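RNA polymerase sigma factor SIGMA-28 (FliA) (Aquifex aeolicus, PDB 1RP3) probably acts as a flagellar sigma factor that directs RNA polymerase to promoter DNA, and is held here in an inactive complex with the anti-sigma factor FlgM. Local coordinates at residues P65-A70 / S165-E170; L19-L24 / I51-A56; R152-D157 / T178-E183. All blocks are in the same frame, centred on the assembly; numbering follows the deposited sequence.

Contact 1: P65-A70 / S165-E170; sequences PKRAEA and STNVEE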
ATOM      1  N   PRO A  65       7.470  -6.787 -22.128  1.00 75.54           N
ATOM      2  CA  PRO A  65       7.025  -5.517 -21.542  1.00 72.25           C
ATOM      3  C   PRO A  65       6.055  -5.572 -20.362  1.00 68.72           C
ATOM      4  O   PRO A  65       6.351  -5.031 -19.296  1.00 68.49           O
ATOM      5  CB  PRO A  65       6.448  -4.796 -22.749  1.00 72.96           C
ATOM      6  CG  PRO A  65       7.506  -5.081 -23.779  1.00 74.19           C
ATOM      7  CD  PRO A  65       7.985  -6.525 -23.489  1.00 75.23           C
ATOM      8  N   LYS A  66       4.894  -6.195 -20.559  1.00 64.55           N
ATOM      9  CA  LYS A  66       3.906  -6.328 -19.489  1.00 61.29           C
ATOM     10  C   LYS A  66       4.529  -7.079 -18.312  1.00 58.16           C
ATOM     11  O   LYS A  66       4.207  -6.808 -17.155  1.00 58.70           O
ATOM     12  CB  LYS A  66       2.661  -7.064 -19.988  1.00 60.39           C
ATOM     13  N   ARG A  67       5.431  -8.011 -18.623  1.00 54.67           N
ATOM     14  CA  ARG A  67       6.127  -8.808 -17.619  1.00 50.30           C
ATOM     15  C   ARG A  67       7.211  -7.987 -16.953  1.00 47.09           C
ATOM     16  O   ARG A  67       7.449  -8.125 -15.759  1.00 46.57           O
ATOM     17  CB  ARG A  67       6.719 -10.079 -18.232  1.00 49.36           C
ATOM     18  CG  ARG A  67       5.706 -11.204 -18.372  1.00 49.62           C
ATOM     19  CD  ARG A  67       6.366 -12.480 -18.865  1.00 51.39           C
ATOM     20  NE  ARG A  67       5.430 -13.597 -18.958  1.00 51.07           N
ATOM     21  CZ  ARG A  67       5.762 -14.822 -19.358  1.00 50.82           C
ATOM     22  NH1 ARG A  67       7.006 -15.100 -19.714  1.00 50.42           N
ATOM     23  NH2 ARG A  67       4.859 -15.790 -19.346  1.00 50.87           N
ATOM     24  N   ALA A  68       7.850  -7.115 -17.726  1.00 44.97           N
ATOM     25  CA  ALA A  68       8.894  -6.245 -17.188  1.00 43.16           C
ATOM     26  C   ALA A  68       8.244  -5.288 -16.186  1.00 42.22           C
ATOM     27  O   ALA A  68       8.734  -5.113 -15.071  1.00 40.74           O
ATOM     28  CB  ALA A  68       9.567  -5.457 -18.308  1.00 41.50           C
ATOM     29  N   GLU A  69       7.085  -4.757 -16.571  1.00 39.50           N
ATOM     30  CA  GLU A  69       6.342  -3.833 -15.742  1.00 39.96           C
ATOM     31  C   GLU A  69       5.874  -4.480 -14.444  1.00 37.28           C
ATOM     32  O   GLU A  69       6.017  -3.892 -13.376  1.00 36.17           O
ATOM     33  CB  GLU A  69       5.156  -3.268 -16.513  1.00 42.71           C
ATOM     34  CG  GLU A  69       4.442  -2.134 -15.787  1.00 49.41           C
ATOM     35  CD  GLU A  69       3.203  -1.649 -16.519  1.00 53.90           C
ATOM     36  OE1 GLU A  69       3.204  -1.674 -17.775  1.00 55.90           O
ATOM     37  OE2 GLU A  69       2.233  -1.241 -15.829  1.00 57.04           O
ATOM     38  N   ALA A  70       5.333  -5.691 -14.532  1.00 35.56           N
ATOM     39  CA  ALA A  70       4.857  -6.411 -13.348  1.00 34.10           C
ATOM     40  C   ALA A  70       6.026  -6.671 -12.399  1.00 33.00           C
ATOM     41  O   ALA A  70       5.892  -6.575 -11.174  1.00 32.53           O
ATOM     42  CB  ALA A  70       4.185  -7.709 -13.751  1.00 31.45           C
ATOM     43  N   SER A 165       8.311 -19.190 -18.014  1.00 53.55           N
ATOM     44  CA  SER A 165       7.022 -19.840 -18.227  1.00 50.43           C
ATOM     45  C   SER A 165       6.297 -19.227 -19.417  1.00 49.14           C
ATOM     46  O   SER A 165       6.644 -18.142 -19.874  1.00 49.19           O
ATOM     47  CB  SER A 165       6.149 -19.736 -16.972  1.00 50.27           C
ATOM     48  OG  SER A 165       5.666 -18.419 -16.785  1.00 47.80           O
ATOM     49  N   THR A 166       5.315 -19.952 -19.941  1.00 48.11           N
ATOM     50  CA  THR A 166       4.528 -19.477 -21.070  1.00 47.33           C
ATOM     51  C   THR A 166       3.357 -18.674 -20.519  1.00 49.49           C
ATOM     52  O   THR A 166       3.041 -18.754 -19.316  1.00 47.48           O
ATOM     53  CB  THR A 166       3.952 -20.641 -21.904  1.00 46.53           C
ATOM     54  OG1 THR A 166       3.107 -21.450 -21.071  1.00 43.88           O
ATOM     55  CG2 THR A 166       5.076 -21.489 -22.508  1.00 43.37           C
ATOM     56  N   ASN A 167       2.700 -17.935 -21.412  1.00 50.27           N
ATOM     57  CA  ASN A 167       1.566 -17.109 -21.040  1.00 52.19           C
ATOM     58  C   ASN A 167       0.463 -17.947 -20.432  1.00 51.79           C
ATOM     59  O   ASN A 167      -0.148 -17.544 -19.448  1.00 53.96           O
ATOM     60  CB  ASN A 167       1.048 -16.323 -22.247  1.00 56.06           C
ATOM     61  CG  ASN A 167       2.039 -15.268 -22.728  1.00 59.97           C
ATOM     62  OD1 ASN A 167       2.707 -14.605 -21.919  1.00 61.66           O
ATOM     63  ND2 ASN A 167       2.150 -15.117 -24.051  1.00 61.08           N
ATOM     64  N   VAL A 168       0.245 -19.135 -20.986  1.00 52.13           N
ATOM     65  CA  VAL A 168      -0.793 -20.038 -20.486  1.00 51.29           C
ATOM     66  C   VAL A 168      -0.462 -20.543 -19.082  1.00 49.88           C
ATOM     67  O   VAL A 168      -1.334 -20.627 -18.216  1.00 48.53           O
ATOM     68  CB  VAL A 168      -1.039 -21.225 -21.465  1.00 52.12           C
ATOM     69  CG1 VAL A 168       0.256 -21.961 -21.749  1.00 54.27           C
ATOM     70  CG2 VAL A 168      -2.084 -22.181 -20.899  1.00 52.81           C
ATOM     71  N   GLU A 169       0.815 -20.834 -18.857  1.00 49.90           N
ATOM     72  CA  GLU A 169       1.292 -21.306 -17.563  1.00 49.71           C
ATOM     73  C   GLU A 169       1.242 -20.171 -16.543  1.00 50.00           C
ATOM     74  O   GLU A 169       0.914 -20.389 -15.379  1.00 50.29           O
ATOM     75  CB  GLU A 169       2.714 -21.845 -17.695  1.00 48.53           C
ATOM     76  CG  GLU A 169       2.804 -23.013 -18.647  1.00 49.56           C
ATOM     77  CD  GLU A 169       4.211 -23.525 -18.825  1.00 50.16           C
ATOM     78  OE1 GLU A 169       5.125 -22.700 -19.025  1.00 48.00           O
ATOM     79  OE2 GLU A 169       4.389 -24.763 -18.785  1.00 51.60           O
ATOM     80  N   GLU A 170       1.574 -18.958 -16.984  1.00 50.65           N
ATOM     81  CA  GLU A 170       1.535 -17.787 -16.116  1.00 50.60           C
ATOM     82  C   GLU A 170       0.097 -17.604 -15.619  1.00 49.45           C
ATOM     83  O   GLU A 170      -0.140 -17.419 -14.422  1.00 48.94           O
ATOM     84  CB  GLU A 170       1.997 -16.546 -16.892  1.00 52.46           C
ATOM     85  CG  GLU A 170       2.006 -15.249 -16.083  1.00 55.49           C
ATOM     86  CD  GLU A 170       2.544 -14.048 -16.861  1.00 57.67           C
ATOM     87  OE1 GLU A 170       2.852 -14.169 -18.067  1.00 57.21           O
ATOM     88  OE2 GLU A 170       2.663 -12.967 -16.250  1.00 60.08           O
TER

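Contact 2: L19-L24 / I51-A56; sequences LKYLPL and IGLIKA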
ATOM      1  N   LEU A  19      13.186   6.686 -16.042  1.00 39.31           N
ATOM      2  CA  LEU A  19      12.316   7.834 -16.268  1.00 40.23           C
ATOM      3  C   LEU A  19      10.894   7.381 -16.564  1.00 37.79           C
ATOM      4  O   LEU A  19       9.945   7.892 -15.984  1.00 37.70           O
ATOM      5  CB  LEU A  19      12.848   8.627 -17.462  1.00 43.69           C
ATOM      6  CG  LEU A  19      12.922  10.151 -17.474  1.00 47.13           C
ATOM      7  CD1 LEU A  19      13.448  10.682 -16.154  1.00 47.33           C
ATOM      8  CD2 LEU A  19      13.855  10.569 -18.622  1.00 50.52           C
ATOM      9  N   LYS A  20      10.766   6.391 -17.443  1.00 35.86           N
ATOM     10  CA  LYS A  20       9.470   5.863 -17.853  1.00 36.24           C
ATOM     11  C   LYS A  20       8.609   5.400 -16.689  1.00 35.49           C
ATOM     12  O   LYS A  20       7.412   5.654 -16.676  1.00 35.16           O
ATOM     13  CB  LYS A  20       9.642   4.712 -18.857  1.00 36.40           C
ATOM     14  CG  LYS A  20       8.329   4.093 -19.312  1.00 40.17           C
ATOM     15  CD  LYS A  20       8.519   2.932 -20.289  1.00 44.00           C
ATOM     16  CE  LYS A  20       7.153   2.417 -20.764  1.00 46.20           C
ATOM     17  NZ  LYS A  20       7.290   1.311 -21.755  1.00 47.38           N
ATOM     18  N   TYR A  21       9.229   4.758 -15.703  1.00 34.02           N
ATOM     19  CA  TYR A  21       8.500   4.234 -14.559  1.00 33.79           C
ATOM     20  C   TYR A  21       8.408   5.081 -13.287  1.00 33.04           C
ATOM     21  O   TYR A  21       7.794   4.662 -12.303  1.00 34.64           O
ATOM     22  CB  TYR A  21       8.984   2.821 -14.259  1.00 32.58           C
ATOM     23  CG  TYR A  21       8.593   1.852 -15.346  1.00 35.67           C
ATOM     24  CD1 TYR A  21       7.269   1.441 -15.482  1.00 36.17           C
ATOM     25  CD2 TYR A  21       9.534   1.375 -16.264  1.00 35.13           C
ATOM     26  CE1 TYR A  21       6.883   0.583 -16.509  1.00 38.73           C
ATOM     27  CE2 TYR A  21       9.165   0.513 -17.293  1.00 38.15           C
ATOM     28  CZ  TYR A  21       7.832   0.120 -17.410  1.00 38.73           C
ATOM     29  OH  TYR A  21       7.453  -0.744 -18.415  1.00 40.72           O
ATOM     30  N   LEU A  22       9.011   6.266 -13.287  1.00 32.56           N
ATOM     31  CA  LEU A  22       8.904   7.149 -12.125  1.00 32.77           C
ATOM     32  C   LEU A  22       7.409   7.420 -11.740  1.00 32.73           C
ATOM     33  O   LEU A  22       7.072   7.519 -10.563  1.00 31.65           O
ATOM     34  CB  LEU A  22       9.646   8.467 -12.376  1.00 33.98           C
ATOM     35  CG  LEU A  22      11.096   8.699 -11.916  1.00 34.14           C
ATOM     36  CD1 LEU A  22      11.463   7.823 -10.738  1.00 33.60           C
ATOM     37  CD2 LEU A  22      12.038   8.447 -13.044  1.00 37.24           C
ATOM     38  N   PRO A  23       6.507   7.582 -12.731  1.00 31.74           N
ATOM     39  CA  PRO A  23       5.099   7.824 -12.380  1.00 33.14           C
ATOM     40  C   PRO A  23       4.523   6.640 -11.618  1.00 32.84           C
ATOM     41  O   PRO A  23       3.643   6.804 -10.771  1.00 32.79           O
ATOM     42  CB  PRO A  23       4.422   7.956 -13.745  1.00 32.86           C
ATOM     43  CG  PRO A  23       5.494   8.544 -14.579  1.00 34.13           C
ATOM     44  CD  PRO A  23       6.711   7.753 -14.180  1.00 32.52           C
ATOM     45  N   LEU A  24       5.027   5.447 -11.932  1.00 32.28           N
ATOM     46  CA  LEU A  24       4.594   4.231 -11.264  1.00 30.43           C
ATOM     47  C   LEU A  24       5.012   4.264  -9.784  1.00 29.97           C
ATOM     48  O   LEU A  24       4.221   3.913  -8.909  1.00 31.08           O
ATOM     49  CB  LEU A  24       5.148   2.995 -11.977  1.00 30.65           C
ATOM     50  CG  LEU A  24       4.705   1.654 -11.396  1.00 32.10           C
ATOM     51  CD1 LEU A  24       3.177   1.579 -11.294  1.00 29.95           C
ATOM     52  CD2 LEU A  24       5.245   0.529 -12.257  1.00 29.51           C
ATOM     53  N   ILE A  51      14.959   3.588  -5.596  1.00 30.14           N
ATOM     54  CA  ILE A  51      16.100   2.688  -5.474  1.00 32.22           C
ATOM     55  C   ILE A  51      15.639   1.310  -5.973  1.00 32.84           C
ATOM     56  O   ILE A  51      16.313   0.688  -6.800  1.00 33.50           O
ATOM     57  CB  ILE A  51      16.607   2.575  -4.027  1.00 33.37           C
ATOM     58  CG1 ILE A  51      17.052   3.940  -3.514  1.00 34.17           C
ATOM     59  CG2 ILE A  51      17.762   1.559  -3.951  1.00 30.93           C
ATOM     60  CD1 ILE A  51      18.223   4.494  -4.283  1.00 39.60           C
ATOM     61  N   GLY A  52      14.452   0.891  -5.529  1.00 31.73           N
ATOM     62  CA  GLY A  52      13.895  -0.378  -5.952  1.00 31.89           C
ATOM     63  C   GLY A  52      13.735  -0.444  -7.464  1.00 31.10           C
ATOM     64  O   GLY A  52      14.067  -1.445  -8.090  1.00 32.10           O
ATOM     65  N   LEU A  53      13.276   0.654  -8.054  1.00 30.84           N
ATOM     66  CA  LEU A  53      13.079   0.747  -9.492  1.00 27.68           C
ATOM     67  C   LEU A  53      14.382   0.583 -10.283  1.00 27.41           C
ATOM     68  O   LEU A  53      14.435  -0.167 -11.254  1.00 27.14           O
ATOM     69  CB  LEU A  53      12.424   2.083  -9.835  1.00 23.98           C
ATOM     70  CG  LEU A  53      12.460   2.531 -11.297  1.00 26.37           C
ATOM     71  CD1 LEU A  53      11.773   1.525 -12.214  1.00 24.48           C
ATOM     72  CD2 LEU A  53      11.804   3.905 -11.417  1.00 24.29           C
ATOM     73  N   ILE A  54      15.429   1.269  -9.847  1.00 26.88           N
ATOM     74  CA  ILE A  54      16.720   1.215 -10.519  1.00 28.27           C
ATOM     75  C   ILE A  54      17.309  -0.193 -10.463  1.00 29.81           C
ATOM     76  O   ILE A  54      17.896  -0.659 -11.430  1.00 31.36           O
ATOM     77  CB  ILE A  54      17.714   2.214  -9.889  1.00 27.69           C
ATOM     78  CG1 ILE A  54      17.222   3.644 -10.100  1.00 29.18           C
ATOM     79  CG2 ILE A  54      19.112   2.021 -10.466  1.00 26.79           C
ATOM     80  CD1 ILE A  54      18.078   4.709  -9.385  1.00 32.28           C
ATOM     81  N   LYS A  55      17.180  -0.845  -9.313  1.00 31.05           N
ATOM     82  CA  LYS A  55      17.685  -2.200  -9.147  1.00 31.70           C
ATOM     83  C   LYS A  55      16.946  -3.193 -10.035  1.00 32.76           C
ATOM     84  O   LYS A  55      17.573  -4.070 -10.627  1.00 31.49           O
ATOM     85  CB  LYS A  55      17.611  -2.632  -7.688  1.00 30.58           C
ATOM     86  CG  LYS A  55      18.650  -1.949  -6.818  1.00 33.70           C
ATOM     87  CD  LYS A  55      18.516  -2.392  -5.371  1.00 35.84           C
ATOM     88  CE  LYS A  55      19.611  -1.799  -4.499  1.00 38.45           C
ATOM     89  NZ  LYS A  55      19.347  -2.086  -3.045  1.00 43.12           N
ATOM     90  N   ALA A  56      15.629  -3.021 -10.158  1.00 32.34           N
ATOM     91  CA  ALA A  56      14.801  -3.886 -10.995  1.00 34.50           C
ATOM     92  C   ALA A  56      15.181  -3.724 -12.462  1.00 35.53           C
ATOM     93  O   ALA A  56      15.236  -4.698 -13.210  1.00 34.50           O
ATOM     94  CB  ALA A  56      13.311  -3.561 -10.805  1.00 30.21           C
TER

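Contact 3: R152-D157 / T178-E183; sequences RDFARD and TEKVKE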
ATOM      1  N   ARG A 152       4.488 -11.747  -0.134  1.00 38.42           N
ATOM      2  CA  ARG A 152       5.856 -11.712  -0.652  1.00 40.78           C
ATOM      3  C   ARG A 152       6.403 -13.134  -0.792  1.00 43.45           C
ATOM      4  O   ARG A 152       7.176 -13.423  -1.708  1.00 41.66           O
ATOM      5  CB  ARG A 152       6.788 -10.885   0.234  1.00 37.81           C
ATOM      6  CG  ARG A 152       8.136 -10.668  -0.429  1.00 38.98           C
ATOM      7  CD  ARG A 152       9.099  -9.872   0.418  1.00 42.93           C
ATOM      8  NE  ARG A 152       8.621  -8.518   0.668  1.00 43.68           N
ATOM      9  CZ  ARG A 152       9.408  -7.471   0.875  1.00 42.92           C
ATOM     10  NH1 ARG A 152      10.729  -7.599   0.849  1.00 41.83           N
ATOM     11  NH2 ARG A 152       8.861  -6.307   1.190  1.00 42.91           N
ATOM     12  N   ASP A 153       6.017 -14.010   0.135  1.00 46.93           N
ATOM     13  CA  ASP A 153       6.433 -15.408   0.091  1.00 50.39           C
ATOM     14  C   ASP A 153       5.955 -15.995  -1.240  1.00 50.98           C
ATOM     15  O   ASP A 153       6.705 -16.699  -1.914  1.00 51.53           O
ATOM     16  CB  ASP A 153       5.827 -16.205   1.257  1.00 52.21           C
ATOM     17  CG  ASP A 153       6.620 -16.063   2.556  1.00 54.91           C
ATOM     18  OD1 ASP A 153       7.854 -15.855   2.507  1.00 55.82           O
ATOM     19  OD2 ASP A 153       5.998 -16.186   3.641  1.00 58.53           O
ATOM     20  N   PHE A 154       4.726 -15.663  -1.638  1.00 51.38           N
ATOM     21  CA  PHE A 154       4.180 -16.159  -2.898  1.00 51.89           C
ATOM     22  C   PHE A 154       4.955 -15.575  -4.066  1.00 53.93           C
ATOM     23  O   PHE A 154       5.400 -16.310  -4.940  1.00 54.53           O
ATOM     24  CB  PHE A 154       2.703 -15.788  -3.055  1.00 51.69           C
ATOM     25  CG  PHE A 154       1.807 -16.338  -1.977  1.00 53.25           C
ATOM     26  CD1 PHE A 154       2.115 -17.525  -1.320  1.00 54.79           C
ATOM     27  CD2 PHE A 154       0.637 -15.666  -1.628  1.00 54.28           C
ATOM     28  CE1 PHE A 154       1.268 -18.040  -0.329  1.00 55.15           C
ATOM     29  CE2 PHE A 154      -0.216 -16.171  -0.641  1.00 55.70           C
ATOM     30  CZ  PHE A 154       0.102 -17.361   0.009  1.00 55.59           C
ATOM     31  N   ALA A 155       5.133 -14.253  -4.057  1.00 54.57           N
ATOM     32  CA  ALA A 155       5.843 -13.532  -5.113  1.00 55.86           C
ATOM     33  C   ALA A 155       7.289 -13.978  -5.289  1.00 57.64           C
ATOM     34  O   ALA A 155       7.794 -14.041  -6.408  1.00 56.16           O
ATOM     35  CB  ALA A 155       5.796 -12.043  -4.842  1.00 56.33           C
ATOM     36  N   ARG A 156       7.955 -14.261  -4.172  1.00 60.60           N
ATOM     37  CA  ARG A 156       9.345 -14.705  -4.172  1.00 63.43           C
ATOM     38  C   ARG A 156       9.472 -16.005  -4.965  1.00 65.62           C
ATOM     39  O   ARG A 156      10.496 -16.260  -5.611  1.00 66.25           O
ATOM     40  CB  ARG A 156       9.817 -14.895  -2.726  1.00 64.10           C
ATOM     41  CG  ARG A 156      11.275 -15.255  -2.560  1.00 66.07           C
ATOM     42  CD  ARG A 156      11.691 -15.203  -1.091  1.00 69.26           C
ATOM     43  NE  ARG A 156      11.885 -13.837  -0.600  1.00 70.29           N
ATOM     44  CZ  ARG A 156      11.259 -13.311   0.453  1.00 71.91           C
ATOM     45  NH1 ARG A 156      10.376 -14.032   1.143  1.00 71.21           N
ATOM     46  NH2 ARG A 156      11.535 -12.067   0.837  1.00 70.63           N
ATOM     47  N   ASP A 157       8.401 -16.797  -4.949  1.00 68.05           N
ATOM     48  CA  ASP A 157       8.363 -18.074  -5.659  1.00 70.55           C
ATOM     49  C   ASP A 157       7.972 -17.947  -7.135  1.00 71.08           C
ATOM     50  O   ASP A 157       8.659 -18.484  -8.010  1.00 70.55           O
ATOM     51  CB  ASP A 157       7.417 -19.056  -4.951  1.00 71.43           C
ATOM     52  CG  ASP A 157       7.884 -19.424  -3.540  1.00 73.59           C
ATOM     53  OD1 ASP A 157       9.099 -19.318  -3.243  1.00 75.18           O
ATOM     54  OD2 ASP A 157       7.026 -19.831  -2.723  1.00 73.98           O
ATOM     55  N   THR A 178      -5.144 -16.353  -7.106  1.00 57.93           N
ATOM     56  CA  THR A 178      -6.450 -15.731  -6.925  1.00 61.29           C
ATOM     57  C   THR A 178      -7.427 -16.637  -6.177  1.00 62.93           C
ATOM     58  O   THR A 178      -8.150 -16.174  -5.295  1.00 63.55           O
ATOM     59  CB  THR A 178      -7.075 -15.292  -8.263  1.00 61.17           C
ATOM     60  OG1 THR A 178      -7.191 -16.421  -9.129  1.00 65.35           O
ATOM     61  CG2 THR A 178      -6.214 -14.246  -8.943  1.00 61.20           C
ATOM     62  N   GLU A 179      -7.418 -17.929  -6.502  1.00 64.56           N
ATOM     63  CA  GLU A 179      -8.312 -18.888  -5.857  1.00 66.34           C
ATOM     64  C   GLU A 179      -7.940 -19.138  -4.396  1.00 65.45           C
ATOM     65  O   GLU A 179      -8.809 -19.396  -3.563  1.00 64.83           O
ATOM     66  CB  GLU A 179      -8.351 -20.215  -6.632  1.00 69.55           C
ATOM     67  CG  GLU A 179      -8.855 -20.105  -8.081  1.00 74.71           C
ATOM     68  CD  GLU A 179     -10.263 -19.507  -8.210  1.00 78.11           C
ATOM     69  OE1 GLU A 179     -11.137 -19.812  -7.362  1.00 80.63           O
ATOM     70  OE2 GLU A 179     -10.497 -18.741  -9.176  1.00 78.34           O
ATOM     71  N   LYS A 180      -6.651 -19.052  -4.089  1.00 65.21           N
ATOM     72  CA  LYS A 180      -6.173 -19.260  -2.727  1.00 65.38           C
ATOM     73  C   LYS A 180      -6.619 -18.089  -1.849  1.00 66.22           C
ATOM     74  O   LYS A 180      -6.931 -18.270  -0.670  1.00 65.73           O
ATOM     75  CB  LYS A 180      -4.651 -19.372  -2.715  1.00 66.57           C
ATOM     76  CG  LYS A 180      -4.073 -19.974  -1.441  1.00 67.87           C
ATOM     77  CD  LYS A 180      -2.550 -19.898  -1.448  1.00 69.28           C
ATOM     78  CE  LYS A 180      -1.956 -20.562  -2.687  1.00 69.43           C
ATOM     79  NZ  LYS A 180      -0.497 -20.276  -2.824  1.00 70.36           N
ATOM     80  N   VAL A 181      -6.640 -16.893  -2.436  1.00 65.74           N
ATOM     81  CA  VAL A 181      -7.067 -15.686  -1.739  1.00 65.74           C
ATOM     82  C   VAL A 181      -8.592 -15.681  -1.626  1.00 65.70           C
ATOM     83  O   VAL A 181      -9.142 -15.242  -0.621  1.00 65.89           O
ATOM     84  CB  VAL A 181      -6.612 -14.407  -2.494  1.00 65.68           C
ATOM     85  CG1 VAL A 181      -7.149 -13.153  -1.809  1.00 65.07           C
ATOM     86  CG2 VAL A 181      -5.101 -14.350  -2.566  1.00 65.11           C
ATOM     87  N   LYS A 182      -9.266 -16.174  -2.665  1.00 66.29           N
ATOM     88  CA  LYS A 182     -10.728 -16.236  -2.699  1.00 67.06           C
ATOM     89  C   LYS A 182     -11.266 -17.155  -1.611  1.00 68.01           C
ATOM     90  O   LYS A 182     -12.347 -16.925  -1.067  1.00 68.03           O
ATOM     91  CB  LYS A 182     -11.211 -16.716  -4.070  1.00 67.01           C
ATOM     92  CG  LYS A 182     -12.727 -16.804  -4.222  1.00 66.50           C
ATOM     93  CD  LYS A 182     -13.132 -16.998  -5.679  1.00 66.93           C
ATOM     94  CE  LYS A 182     -12.644 -15.832  -6.529  1.00 68.85           C
ATOM     95  NZ  LYS A 182     -12.922 -16.014  -7.979  1.00 70.51           N
ATOM     96  N   GLU A 183     -10.507 -18.198  -1.292  1.00 68.49           N
ATOM     97  CA  GLU A 183     -10.918 -19.132  -0.260  1.00 69.15           C
ATOM     98  C   GLU A 183     -10.926 -18.428   1.092  1.00 68.28           C
ATOM     99  O   GLU A 183     -11.890 -18.535   1.845  1.00 68.99           O
ATOM    100  CB  GLU A 183      -9.988 -20.353  -0.231  1.00 71.86           C
ATOM    101  CG  GLU A 183     -10.438 -21.478   0.724  1.00 75.33           C
ATOM    102  CD  GLU A 183     -11.854 -22.003   0.435  1.00 77.17           C
ATOM    103  OE1 GLU A 183     -12.224 -22.161  -0.754  1.00 78.89           O
ATOM    104  OE2 GLU A 183     -12.598 -22.257   1.411  1.00 77.13           O
TER

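Contact 1: P65-A70 / S165-E170
R67 and E170 are brought together by two extended chains: in R67 CG lies anti to the carbonyl carbon (chi1 -82°) and the chain runs straight from there to NE, while in E170 CG is anti to the backbone N (chi1 -180°); the two side chains slide past each other in opposite directions. Their meeting is a salt bridge made side-on. NE of R67 donates to OE1 of E170 at 2.8 Å, and NH2 of R67 reaches the same OE1 at 2.9 Å. Both nitrogens come from one face of the carboxylate, well above its plane, whereas OE1 itself lies close to the plane of the guanidinium; the two flat groups are 58° apart. The far end of the guanidinium grips the backbone. NH1 of R67 donates to O of S165 at 3.1 Å and NH2 to the same O at 3.0 Å, so NH2 is shared between carboxylate and carbonyl. Two acceptors in the guanidinium plane, each held by two nitrogens, should fix the rotation of the group about its long chain. The carbonyl of S165 immediately precedes the N-cap T166, whose capping box with E169 includes a bond from N of T166 to OE1 of E169 at 2.9 Å. OG of S165 is bonded elsewhere, to O of I162. The contact thus ties the first turn of helix 66-85, in sigma region 2, to the start of helix 167-185, at the surface; R67 also packs on T62 in the loop leading into its own helix.

Contact 2: L19-L24 / I51-A56
L53 fills the tight part of this contact, its two methyl groups dividing the work between neighbouring residues of helix 7-33. CD1 of L53 touches CB of Y21 at 3.7 Å, and CD2 of L53 meets CD1 of L22 at 4.0 Å, the L22 and L53 side chains crossing at about a right angle. CD2 of L53 also lies 4.1 Å from the backbone C of Y21, so the leucine packs against main chain as well as side chains. Its chi1 of 165° turns CG away from the backbone N, and L53 extends from helix 42-58 toward its partners. All three residues are buried, and the contact between them is entirely apolar. Y21 offers its CB here, while the rest of the side chain leads away. This is part of the helical core of sigma-70 region 2, in which helices 7-33, 42-58 and 66-85 pack together: L53 reaches the third of them at I72, and meets the first again at I18 and V25, which immediately flank residues 19-24. Helix 7-33 is kinked at P23, whose N carries no hydrogen to give; N of L24 makes a weak bond to O of Y21. The solvent side of this helix is looser, with K20 and P23 exposed, though CG of K20 still lies 4.2 Å above one face of the Y21 ring, offset toward the rim. A different flank is covered by FlgM: L19 and L22 pack on I11 of the FlgM chain, while I51 and I54 pack on L39 and L14 of FlgM, respectively.

Contact 3: R152-D157 / T178-E183
K180 reaches across to F154 with a long chain that ends over the face of the phenylalanine ring. From CB the lysine sets out with CG anti to the backbone N (chi1 -163°), and CB and CG stop short of the ring. CD is the first atom to touch, lying 3.9 Å from CZ of F154. The chain then bends at chi3 (-56°), and CE hands it on to NZ. That nitrogen approaches CE1 of F154 at 3.8 Å and CD1 of F154 at 4.1 Å, standing above the ring but displaced toward its rim. Its separation from the ring centroid is 4.2 Å, on a line 25° off the ring normal: a cation-pi interaction, in which the ammonium group faces the electron-rich pi surface while CD lies near CZ on the same face. Here helix 129-158, near its C-terminal end in the region 3 part of the chain, faces helix 167-185, which lies alongside; the nearest CA atoms, those of F154 and K180, are 10.8 Å apart. The two side chains meet from opposite directions. Replacing F154 by an alanine would remove the ring and is likely to leave the ammonium of K180 without its aromatic partner and the lysine chain free to swing. On other sides of these helices the neighbours differ: A155 packs on L74 of helix 66-85, R152 forms salt bridges with D82 and E148, and T178 packs on I84, and V181 and K182 on V80, of the FlgM chain.

Contact 2 closes first along the chain, joining helices 7-33 and 42-58, before contact 1 opens on helix 66-85, the next helix. The two touch, CG of E69 lying 3.7 Å from CE1 of Y21, with centres about 19 Å apart. Contacts 1 and 3 both use helix 167-185, their segments alternate along the chain, and their centres are about 16 Å apart; no atoms of the two come closer than about 8 Å. Contact 3 lies about 24 Å from contact 2, centre to centre. Helix 167-185 thus meets the rest of the chain at two of these places, the R67 side chain of region 2 and helix 129-158, in the compact, FlgM-bound form of the sigma factor.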